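Local structure of Uly1 (Catenovulum maritimum, 7DRQ) at residues A[58-63]-A[79-84]; A[403-408]-A[449-454]; A[453-458]-A[476-481]. The protein is a calcium-binding ulvan lyase of polysaccharide lyase family 24, an enzyme of a marine bacterium that probably depolymerises the algal polysaccharide ulvan by beta-elimination. All blocks are in the same frame, centred on the assembly; numbering follows the deposited sequence.

Contact 1: A[58-63]-A[79-84]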
loop_
_atom_site.group_PDB
_atom_site.type_symbol
_atom_site.label_atom_id
_atom_site.label_comp_id
_atom_site.label_asym_id
_atom_site.label_seq_id
_atom_site.Cartn_x
_atom_site.Cartn_y
_atom_site.Cartn_z
ATOM N N ASN A 58 14.027 -16.133 7.774
ATOM C CA ASN A 58 14.377 -16.747 6.496
ATOM C C ASN A 58 13.170 -17.021 5.603
ATOM O O ASN A 58 13.246 -17.873 4.708
ATOM C CB ASN A 58 15.159 -18.045 6.732
ATOM C CG ASN A 58 14.420 -19.019 7.631
ATOM O OD1 ASN A 58 14.319 -18.808 8.837
ATOM N ND2 ASN A 58 13.900 -20.098 7.045
ATOM N N TYR A 59 12.084 -16.284 5.769
ATOM C CA TYR A 59 10.863 -16.548 5.020
ATOM C C TYR A 59 10.427 -15.292 4.288
ATOM O O TYR A 59 10.391 -14.208 4.879
ATOM C CB TYR A 59 9.744 -17.021 5.945
ATOM C CG TYR A 59 10.089 -18.239 6.759
ATOM C CD1 TYR A 59 10.082 -19.506 6.191
ATOM C CD2 TYR A 59 10.405 -18.121 8.110
ATOM C CE1 TYR A 59 10.391 -20.637 6.961
ATOM C CE2 TYR A 59 10.712 -19.226 8.877
ATOM C CZ TYR A 59 10.704 -20.476 8.303
ATOM O OH TYR A 59 11.011 -21.570 9.083
ATOM N N VAL A 60 10.091 -15.437 3.009
ATOM C CA VAL A 60 9.484 -14.360 2.236
ATOM C C VAL A 60 8.023 -14.718 2.023
ATOM O O VAL A 60 7.719 -15.730 1.377
ATOM C CB VAL A 60 10.190 -14.156 0.885
ATOM C CG1 VAL A 60 9.625 -12.917 0.192
ATOM C CG2 VAL A 60 11.685 -14.013 1.094
ATOM N N PHE A 61 7.120 -13.892 2.549
ATOM C CA PHE A 61 5.689 -14.102 2.402
ATOM C C PHE A 61 5.161 -13.211 1.286
ATOM O O PHE A 61 5.429 -12.005 1.276
ATOM C CB PHE A 61 4.968 -13.794 3.716
ATOM C CG PHE A 61 5.293 -14.763 4.822
ATOM C CD1 PHE A 61 6.411 -14.575 5.620
ATOM C CD2 PHE A 61 4.480 -15.864 5.058
ATOM C CE1 PHE A 61 6.711 -15.460 6.633
ATOM C CE2 PHE A 61 4.773 -16.753 6.078
ATOM C CZ PHE A 61 5.892 -16.553 6.864
HETATM N N MSE A 62 4.443 -13.809 0.333
HETATM C CA MSE A 62 3.907 -13.070 -0.808
HETATM C C MSE A 62 2.458 -13.443 -1.071
HETATM O O MSE A 62 2.111 -14.622 -1.095
HETATM C CB MSE A 62 4.750 -13.334 -2.055
HETATM C CG MSE A 62 6.172 -12.844 -1.920
HETATM SE SE MSE A 62 7.248 -13.538 -3.420
HETATM C CE MSE A 62 7.752 -15.275 -2.713
ATOM N N THR A 63 1.612 -12.436 -1.273
ATOM C CA THR A 63 0.205 -12.656 -1.562
ATOM C C THR A 63 -0.079 -12.376 -3.031
ATOM O O THR A 63 0.652 -11.648 -3.701
ATOM C CB THR A 63 -0.694 -11.768 -0.701
ATOM O OG1 THR A 63 -0.501 -10.398 -1.065
ATOM C CG2 THR A 63 -0.385 -11.956 0.792
ATOM N N TYR A 79 8.296 -18.419 0.661
ATOM C CA TYR A 79 9.575 -18.875 0.126
ATOM C C TYR A 79 10.599 -18.931 1.255
ATOM O O TYR A 79 10.747 -17.969 2.018
ATOM C CB TYR A 79 10.052 -17.940 -0.992
ATOM C CG TYR A 79 11.487 -18.164 -1.395
ATOM C CD1 TYR A 79 11.834 -19.228 -2.217
ATOM C CD2 TYR A 79 12.498 -17.325 -0.946
ATOM C CE1 TYR A 79 13.151 -19.453 -2.583
ATOM C CE2 TYR A 79 13.835 -17.544 -1.319
ATOM C CZ TYR A 79 14.145 -18.611 -2.135
ATOM O OH TYR A 79 15.467 -18.831 -2.495
ATOM N N ASN A 80 11.310 -20.054 1.356
ATOM C CA ASN A 80 12.320 -20.245 2.390
ATOM C C ASN A 80 13.674 -19.931 1.766
ATOM O O ASN A 80 14.132 -20.652 0.875
ATOM C CB ASN A 80 12.270 -21.670 2.949
ATOM C CG ASN A 80 13.181 -21.864 4.157
ATOM O OD1 ASN A 80 14.226 -21.221 4.279
ATOM N ND2 ASN A 80 12.793 -22.768 5.048
ATOM N N THR A 81 14.299 -18.842 2.220
ATOM C CA THR A 81 15.576 -18.423 1.654
ATOM C C THR A 81 16.699 -19.405 1.966
ATOM O O THR A 81 17.739 -19.366 1.299
ATOM C CB THR A 81 15.970 -17.043 2.180
ATOM O OG1 THR A 81 16.170 -17.105 3.604
ATOM C CG2 THR A 81 14.881 -16.009 1.863
ATOM N N LEU A 82 16.522 -20.257 2.977
ATOM C CA LEU A 82 17.561 -21.219 3.340
ATOM C C LEU A 82 17.501 -22.488 2.504
ATOM O O LEU A 82 18.542 -23.098 2.231
ATOM C CB LEU A 82 17.446 -21.588 4.817
ATOM C CG LEU A 82 17.591 -20.442 5.813
ATOM C CD1 LEU A 82 17.300 -20.937 7.225
ATOM C CD2 LEU A 82 18.964 -19.787 5.711
ATOM N N THR A 83 16.308 -22.913 2.100
ATOM C CA THR A 83 16.158 -24.135 1.325
ATOM C C THR A 83 15.883 -23.884 -0.149
ATOM O O THR A 83 16.040 -24.806 -0.955
ATOM C CB THR A 83 15.027 -24.988 1.904
ATOM O OG1 THR A 83 13.788 -24.274 1.765
ATOM C CG2 THR A 83 15.276 -25.267 3.383
ATOM N N GLY A 84 15.469 -22.670 -0.525
ATOM C CA GLY A 84 15.059 -22.427 -1.892
ATOM C C GLY A 84 13.691 -22.964 -2.249
ATOM O O GLY A 84 13.304 -22.891 -3.419
HETATM O O HOH W 1 13.852 -23.369 7.598
#
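Asn80 OD1 is gripped by two N-H groups: Asn58 ND2 reaches it at 3.0 Å from above its carbonyl plane, and Leu82 N at 2.8 Å comes from the opposite face. The bond from Leu82 makes an Asx turn, in which asparagine suits the end of a strand because its short amide can hold the departing backbone. With CG between backbone N and carbonyl carbon (chi1 55°), Asn58 swings ND2 so that Asn80 OD1 lies in its amide plane, although the amides are turned 45° apart. A water accepts from Asn80 ND2, and weakly from Asn58 ND2. Asn58 also offers its carbonyl O to Thr81 N at 2.9 Å, while Leu82 CD1 lies 3.5 Å from Asn58 CG.

Further along, Val60 and Tyr79 form an antiparallel hydrogen-bonded pair, with Val60 N 2.8 Å from Tyr79 O. Beta-branched Val60 lays CG2 at the edge of the Tyr79 ring, 4.0 Å from CD2, and selenomethionine Met62 brings CE to 3.9 Å from Tyr79 CB. Leu474 of strand 469-478 packs against all three, with Ile8 and Val10 of strand 3-15 also touching this face. Strands 59-65 and 73-80 are the middle strands of a four-stranded antiparallel meander, the typical blade of a beta-propeller.

Contact 2: A[403-408]-A[449-454]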
loop_
_atom_site.group_PDB
_atom_site.type_symbol
_atom_site.label_atom_id
_atom_site.label_comp_id
_atom_site.label_asym_id
_atom_site.label_seq_id
_atom_site.Cartn_x
_atom_site.Cartn_y
_atom_site.Cartn_z
ATOM N N TYR A 403 12.936 4.724 -1.469
ATOM C CA TYR A 403 13.289 3.699 -0.503
ATOM C C TYR A 403 14.549 4.124 0.245
ATOM O O TYR A 403 15.239 5.074 -0.143
ATOM C CB TYR A 403 13.495 2.351 -1.213
ATOM C CG TYR A 403 12.324 2.013 -2.092
ATOM C CD1 TYR A 403 11.175 1.446 -1.550
ATOM C CD2 TYR A 403 12.341 2.289 -3.457
ATOM C CE1 TYR A 403 10.091 1.146 -2.340
ATOM C CE2 TYR A 403 11.255 1.988 -4.255
ATOM C CZ TYR A 403 10.133 1.421 -3.688
ATOM O OH TYR A 403 9.046 1.105 -4.472
ATOM N N THR A 404 14.867 3.407 1.325
ATOM C CA THR A 404 16.065 3.760 2.073
ATOM C C THR A 404 16.686 2.527 2.705
ATOM O O THR A 404 15.995 1.568 3.067
ATOM C CB THR A 404 15.782 4.829 3.151
ATOM O OG1 THR A 404 17.025 5.363 3.630
ATOM C CG2 THR A 404 14.972 4.256 4.339
ATOM N N ALA A 405 18.011 2.559 2.804
ATOM C CA ALA A 405 18.770 1.548 3.521
ATOM C C ALA A 405 20.130 2.145 3.816
ATOM O O ALA A 405 20.688 2.860 2.979
ATOM C CB ALA A 405 18.912 0.239 2.725
ATOM N N GLY A 406 20.645 1.871 5.011
ATOM C CA GLY A 406 21.911 2.467 5.398
ATOM C C GLY A 406 21.841 3.973 5.300
ATOM O O GLY A 406 20.817 4.590 5.610
ATOM N N GLU A 407 22.923 4.585 4.826
ATOM C CA GLU A 407 22.930 6.037 4.718
ATOM C C GLU A 407 22.263 6.552 3.449
ATOM O O GLU A 407 22.290 7.766 3.211
ATOM C CB GLU A 407 24.369 6.556 4.782
ATOM C CG GLU A 407 25.220 6.172 3.591
ATOM C CD GLU A 407 26.544 6.921 3.557
ATOM O OE1 GLU A 407 26.801 7.739 4.461
ATOM O OE2 GLU A 407 27.324 6.706 2.613
ATOM N N ASN A 408 21.664 5.684 2.632
ATOM C CA ASN A 408 21.245 6.056 1.288
ATOM C C ASN A 408 19.730 6.084 1.127
ATOM O O ASN A 408 18.979 5.487 1.902
ATOM C CB ASN A 408 21.823 5.083 0.252
ATOM C CG ASN A 408 23.328 5.091 0.241
ATOM O OD1 ASN A 408 23.948 6.152 0.202
ATOM N ND2 ASN A 408 23.926 3.911 0.296
ATOM N N VAL A 449 8.333 -3.316 -4.291
ATOM C CA VAL A 449 9.619 -3.331 -3.603
ATOM C C VAL A 449 9.394 -3.537 -2.112
ATOM O O VAL A 449 8.502 -2.914 -1.522
ATOM C CB VAL A 449 10.353 -2.000 -3.856
ATOM C CG1 VAL A 449 11.546 -1.853 -2.918
ATOM C CG2 VAL A 449 10.755 -1.885 -5.319
ATOM N N HIS A 450 10.217 -4.393 -1.499
ATOM C CA HIS A 450 10.315 -4.501 -0.047
ATOM C C HIS A 450 11.789 -4.519 0.328
ATOM O O HIS A 450 12.532 -5.385 -0.135
ATOM C CB HIS A 450 9.614 -5.763 0.463
ATOM C CG HIS A 450 9.663 -5.922 1.953
ATOM N ND1 HIS A 450 8.874 -5.175 2.800
ATOM C CD2 HIS A 450 10.394 -6.742 2.742
ATOM C CE1 HIS A 450 9.126 -5.518 4.051
ATOM N NE2 HIS A 450 10.038 -6.472 4.045
ATOM N N ILE A 451 12.219 -3.558 1.149
ATOM C CA ILE A 451 13.595 -3.492 1.632
ATOM C C ILE A 451 13.646 -4.147 3.005
ATOM O O ILE A 451 12.845 -3.809 3.886
ATOM C CB ILE A 451 14.092 -2.036 1.702
ATOM C CG1 ILE A 451 13.882 -1.319 0.359
ATOM C CG2 ILE A 451 15.556 -1.994 2.150
ATOM C CD1 ILE A 451 14.572 -1.990 -0.803
ATOM N N HIS A 452 14.578 -5.077 3.200
ATOM C CA HIS A 452 14.671 -5.758 4.487
ATOM C C HIS A 452 16.107 -6.203 4.711
ATOM O O HIS A 452 16.660 -6.935 3.889
ATOM C CB HIS A 452 13.711 -6.950 4.535
ATOM C CG HIS A 452 13.848 -7.794 5.762
ATOM N ND1 HIS A 452 13.167 -7.522 6.927
ATOM C CD2 HIS A 452 14.586 -8.903 6.005
ATOM C CE1 HIS A 452 13.474 -8.429 7.835
ATOM N NE2 HIS A 452 14.336 -9.276 7.303
ATOM N N ASP A 453 16.707 -5.751 5.813
ATOM C CA ASP A 453 18.046 -6.180 6.224
ATOM C C ASP A 453 19.068 -5.985 5.108
ATOM O O ASP A 453 19.825 -6.891 4.759
ATOM C CB ASP A 453 18.021 -7.634 6.690
ATOM C CG ASP A 453 19.136 -7.952 7.672
ATOM O OD1 ASP A 453 19.880 -7.020 8.050
ATOM O OD2 ASP A 453 19.266 -9.135 8.067
ATOM N N GLY A 454 19.079 -4.786 4.535
ATOM C CA GLY A 454 20.057 -4.463 3.516
ATOM C C GLY A 454 19.858 -5.125 2.172
ATOM O O GLY A 454 20.752 -5.043 1.326
HETATM O O HOH W 2 6.987 -0.801 -4.409
#
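Val449 presses a methyl onto the ring of Tyr403 where the edge strands of two successive beta-propeller blades face each other. Strands 403-405 and 444-452 run nearly parallel, 17° apart in direction, but their short axes stay 8.0 Å apart and no hydrogen bond passes directly between them, so what joins these segments is side-chain packing and one water.

The tight part lies at Tyr403. With CG anti to its carbonyl carbon (chi1 -52°), its ring reaches toward the neighbouring blade and presents one face to Val449. Val449 CG1 sits over that face, 3.6 Å from the centroid of the Tyr403 ring and 20° off the normal, a CH-pi contact displaced toward the rim at CE1. A flat aromatic group suits this place because a branched valine can lie against it broadside. Ile412 of strand 408-415 touches Tyr403, Val449 and Ile451 and carries the packing onward.

Toward the turn the packing is slacker. Ile451 CG1 lies 4.0 Å from Tyr403 CB, and its CG2 is 4.1 Å from the small Ala405 CB. Beyond, the chain folds away in a type II' beta turn from Ala405 to Asn408, where Gly406 tolerates a positive phi; Asn408 O receives both Ala405 N and, at 2.6 Å, Thr404 OG1.

Water marks the other end of the contact. Where the ring finishes in its hydroxyl, one molecule joins the strands that have no direct polar bond: it lies 2.8 Å from Tyr403 OH and accepts from Val449 N at 2.9 Å.

Contact 3: A[453-458]-A[476-481]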
loop_
_atom_site.group_PDB
_atom_site.type_symbol
_atom_site.label_atom_id
_atom_site.label_comp_id
_atom_site.label_asym_id
_atom_site.label_seq_id
_atom_site.Cartn_x
_atom_site.Cartn_y
_atom_site.Cartn_z
ATOM N N ASP A 453 16.707 -5.751 5.813
ATOM C CA ASP A 453 18.046 -6.180 6.224
ATOM C C ASP A 453 19.068 -5.985 5.108
ATOM O O ASP A 453 19.825 -6.891 4.759
ATOM C CB ASP A 453 18.021 -7.634 6.690
ATOM C CG ASP A 453 19.136 -7.952 7.672
ATOM O OD1 ASP A 453 19.880 -7.020 8.050
ATOM O OD2 ASP A 453 19.266 -9.135 8.067
ATOM N N GLY A 454 19.079 -4.786 4.535
ATOM C CA GLY A 454 20.057 -4.463 3.516
ATOM C C GLY A 454 19.858 -5.125 2.172
ATOM O O GLY A 454 20.752 -5.043 1.326
ATOM N N LYS A 455 18.720 -5.776 1.938
ATOM C CA LYS A 455 18.453 -6.402 0.648
ATOM C C LYS A 455 17.132 -5.906 0.077
ATOM O O LYS A 455 16.209 -5.535 0.813
ATOM C CB LYS A 455 18.434 -7.932 0.755
ATOM C CG LYS A 455 19.768 -8.508 1.271
ATOM C CD LYS A 455 19.817 -10.014 1.153
ATOM C CE LYS A 455 21.160 -10.547 1.633
ATOM N NZ LYS A 455 21.282 -12.002 1.351
ATOM N N LEU A 456 17.070 -5.911 -1.252
ATOM C CA LEU A 456 15.892 -5.534 -2.024
ATOM C C LEU A 456 15.174 -6.811 -2.453
ATOM O O LEU A 456 15.769 -7.668 -3.118
ATOM C CB LEU A 456 16.291 -4.694 -3.244
ATOM C CG LEU A 456 15.397 -4.692 -4.499
ATOM C CD1 LEU A 456 14.031 -4.125 -4.172
ATOM C CD2 LEU A 456 16.025 -3.901 -5.664
ATOM N N TYR A 457 13.925 -6.954 -2.031
ATOM C CA TYR A 457 13.054 -8.051 -2.433
ATOM C C TYR A 457 12.101 -7.479 -3.465
ATOM O O TYR A 457 11.239 -6.658 -3.135
ATOM C CB TYR A 457 12.314 -8.631 -1.222
ATOM C CG TYR A 457 13.268 -9.301 -0.259
ATOM C CD1 TYR A 457 14.052 -8.547 0.614
ATOM C CD2 TYR A 457 13.426 -10.689 -0.255
ATOM C CE1 TYR A 457 14.949 -9.154 1.479
ATOM C CE2 TYR A 457 14.335 -11.309 0.603
ATOM C CZ TYR A 457 15.089 -10.534 1.468
ATOM O OH TYR A 457 15.986 -11.139 2.325
ATOM N N TYR A 458 12.294 -7.863 -4.727
ATOM C CA TYR A 458 11.543 -7.288 -5.842
ATOM C C TYR A 458 10.554 -8.336 -6.322
ATOM O O TYR A 458 10.955 -9.382 -6.835
ATOM C CB TYR A 458 12.488 -6.860 -6.968
ATOM C CG TYR A 458 12.024 -5.672 -7.774
ATOM C CD1 TYR A 458 10.773 -5.102 -7.572
ATOM C CD2 TYR A 458 12.852 -5.124 -8.761
ATOM C CE1 TYR A 458 10.368 -4.005 -8.313
ATOM C CE2 TYR A 458 12.455 -4.039 -9.503
ATOM C CZ TYR A 458 11.218 -3.484 -9.290
ATOM O OH TYR A 458 10.854 -2.395 -10.048
ATOM N N ILE A 476 15.934 -11.287 -5.282
ATOM C CA ILE A 476 16.585 -10.868 -4.043
ATOM C C ILE A 476 17.911 -10.238 -4.443
ATOM O O ILE A 476 18.793 -10.908 -5.000
ATOM C CB ILE A 476 16.769 -12.025 -3.056
ATOM C CG1 ILE A 476 15.417 -12.693 -2.778
ATOM C CG2 ILE A 476 17.359 -11.522 -1.739
ATOM C CD1 ILE A 476 15.523 -13.959 -1.929
ATOM N N ILE A 477 18.034 -8.939 -4.191
ATOM C CA ILE A 477 19.149 -8.137 -4.666
ATOM C C ILE A 477 19.841 -7.553 -3.443
ATOM O O ILE A 477 19.204 -6.888 -2.617
ATOM C CB ILE A 477 18.687 -7.038 -5.636
ATOM C CG1 ILE A 477 18.150 -7.647 -6.945
ATOM C CG2 ILE A 477 19.825 -6.082 -5.934
ATOM C CD1 ILE A 477 17.309 -6.658 -7.787
ATOM N N ASN A 478 21.133 -7.833 -3.311
ATOM C CA ASN A 478 21.914 -7.346 -2.184
ATOM C C ASN A 478 22.289 -5.891 -2.422
ATOM O O ASN A 478 22.949 -5.569 -3.416
ATOM C CB ASN A 478 23.167 -8.208 -2.010
ATOM C CG ASN A 478 23.806 -8.029 -0.659
ATOM O OD1 ASN A 478 23.948 -6.909 -0.174
ATOM N ND2 ASN A 478 24.196 -9.136 -0.034
ATOM N N LEU A 479 21.874 -5.006 -1.514
ATOM C CA LEU A 479 22.190 -3.594 -1.684
ATOM C C LEU A 479 23.609 -3.245 -1.257
ATOM O O LEU A 479 24.007 -2.082 -1.395
ATOM C CB LEU A 479 21.181 -2.731 -0.921
ATOM C CG LEU A 479 19.765 -2.890 -1.464
ATOM C CD1 LEU A 479 18.741 -2.140 -0.606
ATOM C CD2 LEU A 479 19.715 -2.400 -2.892
ATOM N N ASP A 480 24.379 -4.216 -0.754
ATOM C CA ASP A 480 25.787 -4.003 -0.430
ATOM C C ASP A 480 25.956 -2.836 0.549
ATOM O O ASP A 480 26.739 -1.910 0.324
ATOM C CB ASP A 480 26.589 -3.786 -1.717
ATOM C CG ASP A 480 28.081 -4.005 -1.535
ATOM O OD1 ASP A 480 28.488 -4.700 -0.579
ATOM O OD2 ASP A 480 28.839 -3.463 -2.358
ATOM N N ILE A 481 25.197 -2.884 1.643
ATOM C CA ILE A 481 25.204 -1.827 2.661
ATOM C C ILE A 481 26.480 -1.915 3.488
ATOM O O ILE A 481 26.742 -2.938 4.127
ATOM C CB ILE A 481 23.952 -1.910 3.582
ATOM C CG1 ILE A 481 22.676 -1.556 2.813
ATOM C CG2 ILE A 481 24.098 -1.001 4.803
ATOM C CD1 ILE A 481 22.793 -0.315 1.966
HETATM O O HOH W 3 23.433 -5.145 2.184
#
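Leu456 and Ile477 lie side by side on one face of the sheet, with Leu456 CD2 3.7 Å from Ile477 CD1. Leu479 extends this patch by setting CD2 against Leu456 CB, at 4.1 Å. On the other face Ile476 crosses Tyr457 obliquely: its CG2 stands over the ring, 4.3 Å from the centroid and 28° off the normal, while CG1 touches CD2. Because CG2 is anti to the backbone N and CG1 anti to the carbonyl carbon, the beta-branched isoleucine can give both arms to one ring. Neighbouring sheets pack on both faces, Ile412 of strand 408-415 against Leu456 and Ile53 and Val55 of strand 53-56 against Tyr457, so bulky, mostly apolar side chains suit both.

The backbone bonds alternate along these pairs: Leu456 and Ile477 are hydrogen-bonded, Leu456 N lying 2.7 Å from Ile477 O, whereas Tyr457 and Ile476 form the next, non-hydrogen-bonded pair.

Outward, polarity takes over. Gly454, whose positive phi suits glycine, gives its O to Leu479 N at 3.1 Å. Asn478 OD1 accepts from Asp480 N at 2.8 Å, an Asx turn at the strand's end. One water donates to both Gly454 O and Asn478 OD1 and accepts from Ile481 N.

Lys455 runs out extended, its CE 3.7 Å from Asn478 ND2. Lys455 NZ forms a salt bridge with Glu5 OE1 and Asn478 ND2 a hydrogen bond with Glu5 OE2. Strand 3-15 pairs with strand 469-478 through the backbone, consistent with the Velcro closure of a propeller, and the shared Glu5 carboxylate, probably ionised beside the lysine, adds a side-chain tie.

In the fold
Contacts 2 and 3 share Asp453 and Gly454, and their centres are 7 Å apart: strands 444-452 and 455-462 are neighbours in one sheet, where His450 O lies 2.8 Å from Tyr457 N, a probable hydrogen bond. Contact 2 joins that sheet to the preceding blade, and contact 1 belongs to the sheet that packs on its other flank. There Val60 CG2 meets Tyr457 CE2 at 3.8 Å and Tyr79 CE2 meets Ile476 CD1 at 4.0 Å. Contacts 1 and 2 do not touch; their nearest atoms are about 7 Å apart. None is at a calcium site; the side chains of Thr404 and Ile481 are about 11 Å and 12 Å from a bound calcium ion.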